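Local coordinates for programmed cell death 6-interacting protein (Homo sapiens, PDB 5WA1), which works in multivesicular body biogenesis, membrane repair and cytokinesis, and is represented here by its Bro1 domain, which contains the region that interacts with CHMP4 proteins, at residues G138-K141 and S142-F146; Q175-S178 and G179-H183; E195-V198 and D199-P202; V205-L208 and S209-L213. All blocks are in the same frame, centred on the assembly; numbering follows the deposited sequence.

Contact 1: residues G138-K141 and S142-F146; sequences GYEK and SCVLF
Tyr139 and Cys143 make a local sulfur-aromatic contact one turn apart near the start of helix 137-157, in a buried part of the Bro1 domain. Cys143 SG stands 3.9 Å from the centroid of the Tyr139 ring and 32° off its normal, so the sulfur approaches obliquely and comes nearest at one rim carbon, Tyr139 CE1, at 3.4 Å. The tyrosine reaches this position because its CG is anti to the backbone N (chi1 -179°), which runs the ring forward along the helix beside its own carbonyl. The ring is steadied from outside: its hydroxyl is hydrogen-bonded to Leu132 O, and Trp116 meets it edge-to-face. On another flank Val144 CG2 lies 4.1 Å from Glu140 OE2, a loose van der Waals approach of a methyl to a carboxylate oxygen whose polar work is done with other partners. OE2 takes a salt bridge from Arg71 and a hydrogen bond with Tyr92 OH, while OE1 is hydrogen-bonded to Trp116 NE1; this buried charge is therefore gripped at both oxygens. Ser142 OG turns back to 3.0 Å from Gly138 O, the same oxygen that accepts Ser142 N, although the hydroxyl proton has a second acceptor within reach. Further along, Val144 N to Glu140 O is 2.9 Å and nearly straight at 166°, and Leu145 N reaches Lys141 O at 2.8 Å. This i to i+4 ladder is that of an ordinary alpha-helix; here the Tyr139 and Glu140 side chains join its first turns to the antiparallel strands 114-117 and 131-134, through Trp116 and Leu132.

Contact 2: residues Q175-S178 and G179-H183; sequences QFAS and GAFLH
Four successive i to i+4 backbone hydrogen bonds wind Gln175-Ser178 into Gly179-His183 as one uninterrupted piece of helix 164-191, the straightest being Phe181 N to Ala177 O at 2.9 Å and 177°. Ala180 N to Phe176 O is slightly shorter, 2.8 Å, but more bent at 149°. Side chains add two thin apolar contacts to this ladder. Ala180 CB approaches the Phe176 ring obliquely near its rim, 4.3 Å from Phe176 CZ. The other aromatic belongs to the following turn: Phe181 CE2 stands 4.2 Å from Ala177 CB, and the inner part of the same ring leans over the preceding backbone, bringing Phe181 CD2 to 3.2 Å from Ala177 O. A chi1 of -73° explains this lean, since it sets CG opposite the carbonyl carbon of Phe181 and beside its backbone N, the atom hydrogen-bonded to that oxygen. Beyond the turn, Phe181 meets Phe146 edge-to-face and touches Leu208, which places it where helices 137-157 and 202-226 come together. Ser178 OG turns outward from the local contact to a hydrogen bond with Ser361 OG, while the Ser178 carbonyl oxygen is shared between Leu182 N, at 3.1 Å, and a hydrogen bond from Ser209 OG. The chemistry is thus divided, with backbone bonds holding the turn, alanine methyls making only light contact with the two rings, and the buried serine carbonyl using its additional acceptor capacity to tie this helix to its neighbour.

Contact 3: residues E195-V198 and D199-P202; sequences EPTV and DISP
Ile200 lays CG1 against the Pro196 ring, 3.6 Å from Pro196 CB, and the same proline puts CG 4.1 Å from Ser201 CB, so its ring rests along both residues. Ile200 CG1 sits between its own backbone N and carbonyl carbon (chi1 63°), which swings the branch back over the turn. Thr197 OG1 donates to Asp199 OD1 across 2.6 Å, meeting the carboxylate on its syn side but 25° out of plane. The other oxygen, OD2, is engaged by Lys31 in a salt bridge and by Ala119 N, which would probably favour the charged carboxylate. Ser201 doubles back on Val198 O with two donors from the same face of that carbonyl: OG at 2.8 Å, tilted 24° from the plane, and N at 3.2 Å, well above it. A further hydrogen bond from Thr204 OG1 makes Val198 O a focus for the turn. Ser201 itself occupies the N-cap position of helix 202-226 without a side-chain capping bond. The loop thus joins helix 164-191, whose Leu189 touches Pro196, to helix 202-226, while Ile200 packs on Tyr139 and Phe146 of helix 137-157.

Contact 4: residues V205-L208 and S209-L213; sequences VGTL and SLIML
Apolar contact between the two turns runs chiefly through Ile211. Its CD1 comes 4.0 Å from Thr207 CG2, the two branched side chains meeting at an angle, and lies more loosely, at 4.4 Å, from Leu208 CD2. Two torsions lead the isoleucine there: CG1 opposes its own carbonyl carbon (chi1 -67°), and the extended chi2 of 170° carries CD1 back toward the preceding turn. The Ile211 CG1 methylene also rests against the backbone, 3.3 Å from Thr207 O. Met212 does likewise, with CG 3.3 Å from Leu208 O before its chain bends at chi2 and chi3. Backbone hydrogen bonds supply the polar part. Ser209 N to Val205 O is the shortest at 2.8 Å, Leu210 N to Gly206 O the longest at 3.2 Å, and Met212 N meets Leu208 O at 164°. Side-chain polar groups look to other elements: Thr207 OG1 lies within hydrogen-bonding reach of Gln251 OE1 and Asp203 O, with one proton to share between them, whereas Ser209 OG is satisfied by helix 164-191. Leu208, largely buried, packs against Phe146 of helix 137-157. Together these features describe a turn of helix 202-226 in the helical core of the Bro1 domain, set between helix 231-252, which touches Thr207 and Leu210, and helix 164-191, within the region reported to interact with CHMP4 proteins.

Overall arrangement
Contacts 1, 2 and 4 are buried turns of three helices that pack on one another, whereas contact 3 is a partly buried loop between the helices of contacts 2 and 4. The centres of contacts 2 and 4 lie about 7 and 6 Å from the chain's centre and about 8 Å from each other; those of contacts 1 and 3 are farther out, about 16 and 17 Å from the chain's centre. Phe146 links contact 1 to all the others. The chemistry changes with place: contact 1 combines sulfur-aromatic packing with a buried charge, contacts 2 and 4 rely on apolar side chains and helical bonds, and contact 3 uses side-chain hydrogen bonds to shape its turn.

Contact 1: residues G138-K141 and S142-F146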
loop_
_atom_site.group_PDB
_atom_site.type_symbol
_atom_site.label_atom_id
_atom_site.label_comp_id
_atom_site.label_asym_id
_atom_site.label_seq_id
_atom_site.Cartn_x
_atom_site.Cartn_y
_atom_site.Cartn_z
ATOM N N GLY A 138 -6.106 12.576 -18.339
ATOM C CA GLY A 138 -5.536 11.308 -17.913
ATOM C C GLY A 138 -4.346 11.482 -16.990
ATOM O O GLY A 138 -4.152 10.701 -16.055
ATOM N N TYR A 139 -3.532 12.510 -17.241
ATOM C CA TYR A 139 -2.421 12.825 -16.348
ATOM C C TYR A 139 -2.930 13.252 -14.978
ATOM O O TYR A 139 -2.416 12.806 -13.946
ATOM C CB TYR A 139 -1.558 13.926 -16.968
ATOM C CG TYR A 139 -0.337 14.336 -16.162
ATOM C CD1 TYR A 139 0.516 13.387 -15.612
ATOM C CD2 TYR A 139 -0.016 15.683 -15.999
ATOM C CE1 TYR A 139 1.645 13.769 -14.893
ATOM C CE2 TYR A 139 1.106 16.074 -15.287
ATOM C CZ TYR A 139 1.932 15.116 -14.735
ATOM O OH TYR A 139 3.049 15.519 -14.032
ATOM N N GLU A 140 -3.942 14.125 -14.953
ATOM C CA GLU A 140 -4.500 14.576 -13.683
ATOM C C GLU A 140 -5.090 13.409 -12.904
ATOM O O GLU A 140 -4.798 13.236 -11.714
ATOM C CB GLU A 140 -5.552 15.663 -13.931
ATOM C CG GLU A 140 -6.305 16.098 -12.684
ATOM C CD GLU A 140 -5.578 17.165 -11.880
ATOM O OE1 GLU A 140 -4.362 17.371 -12.092
ATOM O OE2 GLU A 140 -6.238 17.814 -11.035
ATOM N N LYS A 141 -5.920 12.591 -13.563
ATOM C CA LYS A 141 -6.454 11.380 -12.937
ATOM C C LYS A 141 -5.351 10.531 -12.312
ATOM O O LYS A 141 -5.484 10.051 -11.176
ATOM C CB LYS A 141 -7.211 10.539 -13.969
ATOM C CG LYS A 141 -8.540 11.095 -14.435
ATOM C CD LYS A 141 -9.010 10.375 -15.696
ATOM C CE LYS A 141 -8.937 8.859 -15.539
ATOM N NZ LYS A 141 -9.151 8.160 -16.841
ATOM N N SER A 142 -4.263 10.307 -13.056
ATOM C CA SER A 142 -3.217 9.403 -12.579
ATOM C C SER A 142 -2.530 9.949 -11.338
ATOM O O SER A 142 -2.230 9.194 -10.405
ATOM C CB SER A 142 -2.183 9.161 -13.680
ATOM O OG SER A 142 -2.732 8.397 -14.731
ATOM N N CYS A 143 -2.243 11.251 -11.324
ATOM C CA CYS A 143 -1.574 11.853 -10.179
ATOM C C CYS A 143 -2.511 11.948 -8.985
ATOM O O CYS A 143 -2.081 11.764 -7.841
ATOM C CB CYS A 143 -1.050 13.241 -10.548
ATOM S SG CYS A 143 0.160 13.241 -11.878
ATOM N N VAL A 144 -3.787 12.256 -9.229
ATOM C CA VAL A 144 -4.756 12.280 -8.138
ATOM C C VAL A 144 -4.918 10.888 -7.541
ATOM O O VAL A 144 -4.951 10.726 -6.315
ATOM C CB VAL A 144 -6.094 12.865 -8.628
ATOM C CG1 VAL A 144 -7.210 12.554 -7.648
ATOM C CG2 VAL A 144 -5.954 14.350 -8.794
ATOM N N LEU A 145 -5.002 9.858 -8.387
ATOM C CA LEU A 145 -5.121 8.506 -7.847
ATOM C C LEU A 145 -3.865 8.104 -7.083
ATOM O O LEU A 145 -3.951 7.358 -6.101
ATOM C CB LEU A 145 -5.411 7.499 -8.963
ATOM C CG LEU A 145 -5.667 6.071 -8.455
ATOM C CD1 LEU A 145 -6.766 6.071 -7.397
ATOM C CD2 LEU A 145 -6.002 5.117 -9.606
ATOM N N PHE A 146 -2.698 8.590 -7.514
ATOM C CA PHE A 146 -1.469 8.372 -6.757
ATOM C C PHE A 146 -1.594 8.918 -5.343
ATOM O O PHE A 146 -1.193 8.264 -4.375
ATOM C CB PHE A 146 -0.290 9.036 -7.477
ATOM C CG PHE A 146 1.057 8.733 -6.856
ATOM C CD1 PHE A 146 1.527 9.477 -5.781
ATOM C CD2 PHE A 146 1.848 7.712 -7.359
ATOM C CE1 PHE A 146 2.755 9.193 -5.207
ATOM C CE2 PHE A 146 3.088 7.427 -6.800
ATOM C CZ PHE A 146 3.541 8.168 -5.723
#

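Contact 2: residues Q175-S178 and G179-H183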
loop_
_atom_site.group_PDB
_atom_site.type_symbol
_atom_site.label_atom_id
_atom_site.label_comp_id
_atom_site.label_asym_id
_atom_site.label_seq_id
_atom_site.Cartn_x
_atom_site.Cartn_y
_atom_site.Cartn_z
ATOM N N GLN A 175 -4.826 -2.458 1.180
ATOM C CA GLN A 175 -5.343 -3.127 -0.010
ATOM C C GLN A 175 -5.872 -2.118 -1.023
ATOM O O GLN A 175 -5.730 -2.318 -2.235
ATOM C CB GLN A 175 -6.422 -4.130 0.383
ATOM C CG GLN A 175 -5.839 -5.361 1.087
ATOM C CD GLN A 175 -6.919 -6.322 1.520
ATOM O OE1 GLN A 175 -7.243 -7.277 0.808
ATOM N NE2 GLN A 175 -7.508 -6.057 2.678
ATOM N N PHE A 176 -6.488 -1.033 -0.548
ATOM C CA PHE A 176 -6.876 0.039 -1.457
ATOM C C PHE A 176 -5.652 0.648 -2.134
ATOM O O PHE A 176 -5.614 0.778 -3.361
ATOM C CB PHE A 176 -7.663 1.121 -0.714
ATOM C CG PHE A 176 -7.863 2.358 -1.540
ATOM C CD1 PHE A 176 -8.877 2.413 -2.476
ATOM C CD2 PHE A 176 -6.980 3.428 -1.445
ATOM C CE1 PHE A 176 -9.047 3.547 -3.283
ATOM C CE2 PHE A 176 -7.132 4.554 -2.247
ATOM C CZ PHE A 176 -8.171 4.610 -3.161
ATOM N N ALA A 177 -4.639 1.031 -1.346
ATOM C CA ALA A 177 -3.436 1.615 -1.932
ATOM C C ALA A 177 -2.799 0.663 -2.934
ATOM O O ALA A 177 -2.393 1.080 -4.026
ATOM C CB ALA A 177 -2.435 1.991 -0.837
ATOM N N SER A 178 -2.744 -0.627 -2.599
ATOM C CA SER A 178 -2.187 -1.616 -3.516
ATOM C C SER A 178 -2.946 -1.639 -4.835
ATOM O O SER A 178 -2.340 -1.684 -5.910
ATOM C CB SER A 178 -2.212 -3.005 -2.874
ATOM O OG SER A 178 -1.689 -3.981 -3.779
ATOM N N GLY A 179 -4.281 -1.630 -4.771
ATOM C CA GLY A 179 -5.067 -1.665 -5.991
ATOM C C GLY A 179 -4.999 -0.371 -6.773
ATOM O O GLY A 179 -5.085 -0.377 -8.008
ATOM N N ALA A 180 -4.840 0.756 -6.080
ATOM C CA ALA A 180 -4.777 2.032 -6.782
ATOM C C ALA A 180 -3.429 2.223 -7.468
ATOM O O ALA A 180 -3.382 2.691 -8.609
ATOM C CB ALA A 180 -5.061 3.186 -5.818
ATOM N N PHE A 181 -2.324 1.867 -6.796
ATOM C CA PHE A 181 -1.030 1.888 -7.473
ATOM C C PHE A 181 -1.033 0.940 -8.661
ATOM O O PHE A 181 -0.460 1.245 -9.712
ATOM C CB PHE A 181 0.103 1.514 -6.510
ATOM C CG PHE A 181 0.431 2.582 -5.503
ATOM C CD1 PHE A 181 0.652 3.892 -5.897
ATOM C CD2 PHE A 181 0.530 2.261 -4.147
ATOM C CE1 PHE A 181 0.962 4.878 -4.961
ATOM C CE2 PHE A 181 0.832 3.238 -3.208
ATOM C CZ PHE A 181 1.057 4.546 -3.611
ATOM N N LEU A 182 -1.691 -0.214 -8.515
ATOM C CA LEU A 182 -1.742 -1.177 -9.612
ATOM C C LEU A 182 -2.587 -0.656 -10.766
ATOM O O LEU A 182 -2.265 -0.898 -11.939
ATOM C CB LEU A 182 -2.289 -2.510 -9.115
ATOM C CG LEU A 182 -2.257 -3.615 -10.160
ATOM C CD1 LEU A 182 -0.817 -3.903 -10.550
ATOM C CD2 LEU A 182 -2.938 -4.855 -9.627
ATOM N N HIS A 183 -3.682 0.045 -10.462
ATOM C CA HIS A 183 -4.468 0.663 -11.528
ATOM C C HIS A 183 -3.643 1.691 -12.291
ATOM O O HIS A 183 -3.739 1.786 -13.519
ATOM C CB HIS A 183 -5.733 1.305 -10.957
ATOM C CG HIS A 183 -6.723 1.707 -12.005
ATOM N ND1 HIS A 183 -6.981 3.023 -12.321
ATOM C CD2 HIS A 183 -7.521 0.965 -12.807
ATOM C CE1 HIS A 183 -7.892 3.075 -13.275
ATOM N NE2 HIS A 183 -8.237 1.839 -13.589
#

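Contact 3: residues E195-V198 and D199-P202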
loop_
_atom_site.group_PDB
_atom_site.type_symbol
_atom_site.label_atom_id
_atom_site.label_comp_id
_atom_site.label_asym_id
_atom_site.label_seq_id
_atom_site.Cartn_x
_atom_site.Cartn_y
_atom_site.Cartn_z
ATOM N N GLU A 195 6.076 10.582 -21.835
ATOM C CA GLU A 195 6.495 9.631 -20.817
ATOM C C GLU A 195 6.392 10.259 -19.425
ATOM O O GLU A 195 6.738 11.428 -19.240
ATOM C CB GLU A 195 7.921 9.156 -21.074
ATOM C CG GLU A 195 7.991 7.859 -21.863
ATOM C CD GLU A 195 9.401 7.319 -21.965
ATOM O OE1 GLU A 195 10.352 8.108 -21.775
ATOM O OE2 GLU A 195 9.561 6.107 -22.231
ATOM N N PRO A 196 5.933 9.504 -18.434
ATOM C CA PRO A 196 5.653 10.087 -17.120
ATOM C C PRO A 196 6.929 10.335 -16.325
ATOM O O PRO A 196 8.017 9.865 -16.664
ATOM C CB PRO A 196 4.792 9.014 -16.447
ATOM C CG PRO A 196 5.319 7.729 -17.026
ATOM C CD PRO A 196 5.666 8.054 -18.469
ATOM N N THR A 197 6.772 11.087 -15.238
ATOM C CA THR A 197 7.812 11.112 -14.223
ATOM C C THR A 197 8.000 9.704 -13.667
ATOM O O THR A 197 7.139 8.830 -13.813
ATOM C CB THR A 197 7.466 12.103 -13.108
ATOM O OG1 THR A 197 6.079 11.983 -12.763
ATOM C CG2 THR A 197 7.741 13.536 -13.565
ATOM N N VAL A 198 9.159 9.476 -13.046
ATOM C CA VAL A 198 9.481 8.126 -12.591
ATOM C C VAL A 198 8.529 7.677 -11.484
ATOM O O VAL A 198 8.233 6.482 -11.361
ATOM C CB VAL A 198 10.955 8.054 -12.146
ATOM C CG1 VAL A 198 11.301 6.658 -11.635
ATOM C CG2 VAL A 198 11.872 8.424 -13.301
ATOM N N ASP A 199 7.999 8.613 -10.690
ATOM C CA ASP A 199 7.195 8.215 -9.536
ATOM C C ASP A 199 5.906 7.506 -9.956
ATOM O O ASP A 199 5.482 6.546 -9.302
ATOM C CB ASP A 199 6.887 9.430 -8.658
ATOM C CG ASP A 199 6.083 10.503 -9.385
ATOM O OD1 ASP A 199 5.984 10.456 -10.634
ATOM O OD2 ASP A 199 5.562 11.410 -8.694
ATOM N N ILE A 200 5.281 7.937 -11.053
ATOM C CA ILE A 200 4.042 7.310 -11.512
ATOM C C ILE A 200 4.287 6.329 -12.652
ATOM O O ILE A 200 3.331 5.784 -13.212
ATOM C CB ILE A 200 2.991 8.365 -11.912
ATOM C CG1 ILE A 200 3.484 9.210 -13.084
ATOM C CG2 ILE A 200 2.632 9.219 -10.702
ATOM C CD1 ILE A 200 2.415 10.147 -13.659
ATOM N N SER A 201 5.547 6.079 -12.999
ATOM C CA SER A 201 5.844 5.154 -14.079
ATOM C C SER A 201 5.505 3.726 -13.647
ATOM O O SER A 201 5.560 3.396 -12.457
ATOM C CB SER A 201 7.315 5.254 -14.481
ATOM O OG SER A 201 8.157 4.670 -13.492
ATOM N N PRO A 202 5.129 2.866 -14.604
ATOM C CA PRO A 202 4.629 1.521 -14.250
ATOM C C PRO A 202 5.550 0.722 -13.344
ATOM O O PRO A 202 5.063 0.008 -12.456
ATOM C CB PRO A 202 4.456 0.853 -15.619
ATOM C CG PRO A 202 4.176 1.999 -16.557
ATOM C CD PRO A 202 4.988 3.158 -16.047
#

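Contact 4: residues V205-L208 and S209-L213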
loop_
_atom_site.group_PDB
_atom_site.type_symbol
_atom_site.label_atom_id
_atom_site.label_comp_id
_atom_site.label_asym_id
_atom_site.label_seq_id
_atom_site.Cartn_x
_atom_site.Cartn_y
_atom_site.Cartn_z
ATOM N N VAL A 205 5.140 2.230 -9.629
ATOM C CA VAL A 205 3.856 2.010 -8.966
ATOM C C VAL A 205 3.548 0.523 -8.864
ATOM O O VAL A 205 2.835 0.097 -7.951
ATOM C CB VAL A 205 2.715 2.774 -9.667
ATOM C CG1 VAL A 205 2.772 4.263 -9.305
ATOM C CG2 VAL A 205 2.756 2.578 -11.177
ATOM N N GLY A 206 4.082 -0.294 -9.772
ATOM C CA GLY A 206 3.993 -1.732 -9.583
ATOM C C GLY A 206 4.692 -2.190 -8.316
ATOM O O GLY A 206 4.186 -3.052 -7.589
ATOM N N THR A 207 5.862 -1.616 -8.024
ATOM C CA THR A 207 6.559 -1.998 -6.797
ATOM C C THR A 207 5.823 -1.479 -5.567
ATOM O O THR A 207 5.674 -2.199 -4.577
ATOM C CB THR A 207 8.006 -1.499 -6.818
ATOM O OG1 THR A 207 8.722 -2.166 -7.861
ATOM C CG2 THR A 207 8.700 -1.788 -5.486
ATOM N N LEU A 208 5.352 -0.231 -5.613
ATOM C CA LEU A 208 4.547 0.290 -4.514
ATOM C C LEU A 208 3.307 -0.565 -4.286
ATOM O O LEU A 208 2.895 -0.773 -3.141
ATOM C CB LEU A 208 4.136 1.740 -4.795
ATOM C CG LEU A 208 5.289 2.748 -4.838
ATOM C CD1 LEU A 208 4.781 4.113 -5.300
ATOM C CD2 LEU A 208 5.933 2.851 -3.470
ATOM N N SER A 209 2.678 -1.037 -5.364
ATOM C CA SER A 209 1.502 -1.884 -5.199
ATOM C C SER A 209 1.846 -3.149 -4.422
ATOM O O SER A 209 1.096 -3.574 -3.533
ATOM C CB SER A 209 0.926 -2.241 -6.568
ATOM O OG SER A 209 -0.170 -3.124 -6.446
ATOM N N LEU A 210 2.979 -3.767 -4.742
ATOM C CA LEU A 210 3.388 -4.972 -4.023
ATOM C C LEU A 210 3.755 -4.673 -2.573
ATOM O O LEU A 210 3.447 -5.469 -1.672
ATOM C CB LEU A 210 4.548 -5.625 -4.763
ATOM C CG LEU A 210 5.093 -6.914 -4.163
ATOM C CD1 LEU A 210 3.968 -7.901 -3.866
ATOM C CD2 LEU A 210 6.096 -7.496 -5.140
ATOM N N ILE A 211 4.413 -3.541 -2.313
ATOM C CA ILE A 211 4.745 -3.187 -0.932
ATOM C C ILE A 211 3.475 -3.059 -0.090
ATOM O O ILE A 211 3.408 -3.543 1.048
ATOM C CB ILE A 211 5.573 -1.888 -0.897
ATOM C CG1 ILE A 211 6.945 -2.106 -1.529
ATOM C CG2 ILE A 211 5.681 -1.363 0.543
ATOM C CD1 ILE A 211 7.735 -0.815 -1.753
ATOM N N MET A 212 2.453 -2.390 -0.635
ATOM C CA MET A 212 1.204 -2.222 0.102
ATOM C C MET A 212 0.489 -3.546 0.283
ATOM O O MET A 212 -0.140 -3.786 1.321
ATOM C CB MET A 212 0.292 -1.226 -0.633
ATOM C CG MET A 212 0.876 0.173 -0.773
ATOM S SD MET A 212 1.239 0.931 0.829
ATOM C CE MET A 212 2.806 1.745 0.510
ATOM N N LEU A 213 0.559 -4.419 -0.719
ATOM C CA LEU A 213 -0.034 -5.738 -0.561
ATOM C C LEU A 213 0.672 -6.533 0.534
ATOM O O LEU A 213 0.018 -7.204 1.338
ATOM C CB LEU A 213 -0.002 -6.493 -1.886
ATOM C CG LEU A 213 -0.873 -7.750 -1.929
ATOM C CD1 LEU A 213 -2.347 -7.377 -1.986
ATOM C CD2 LEU A 213 -0.486 -8.620 -3.112
#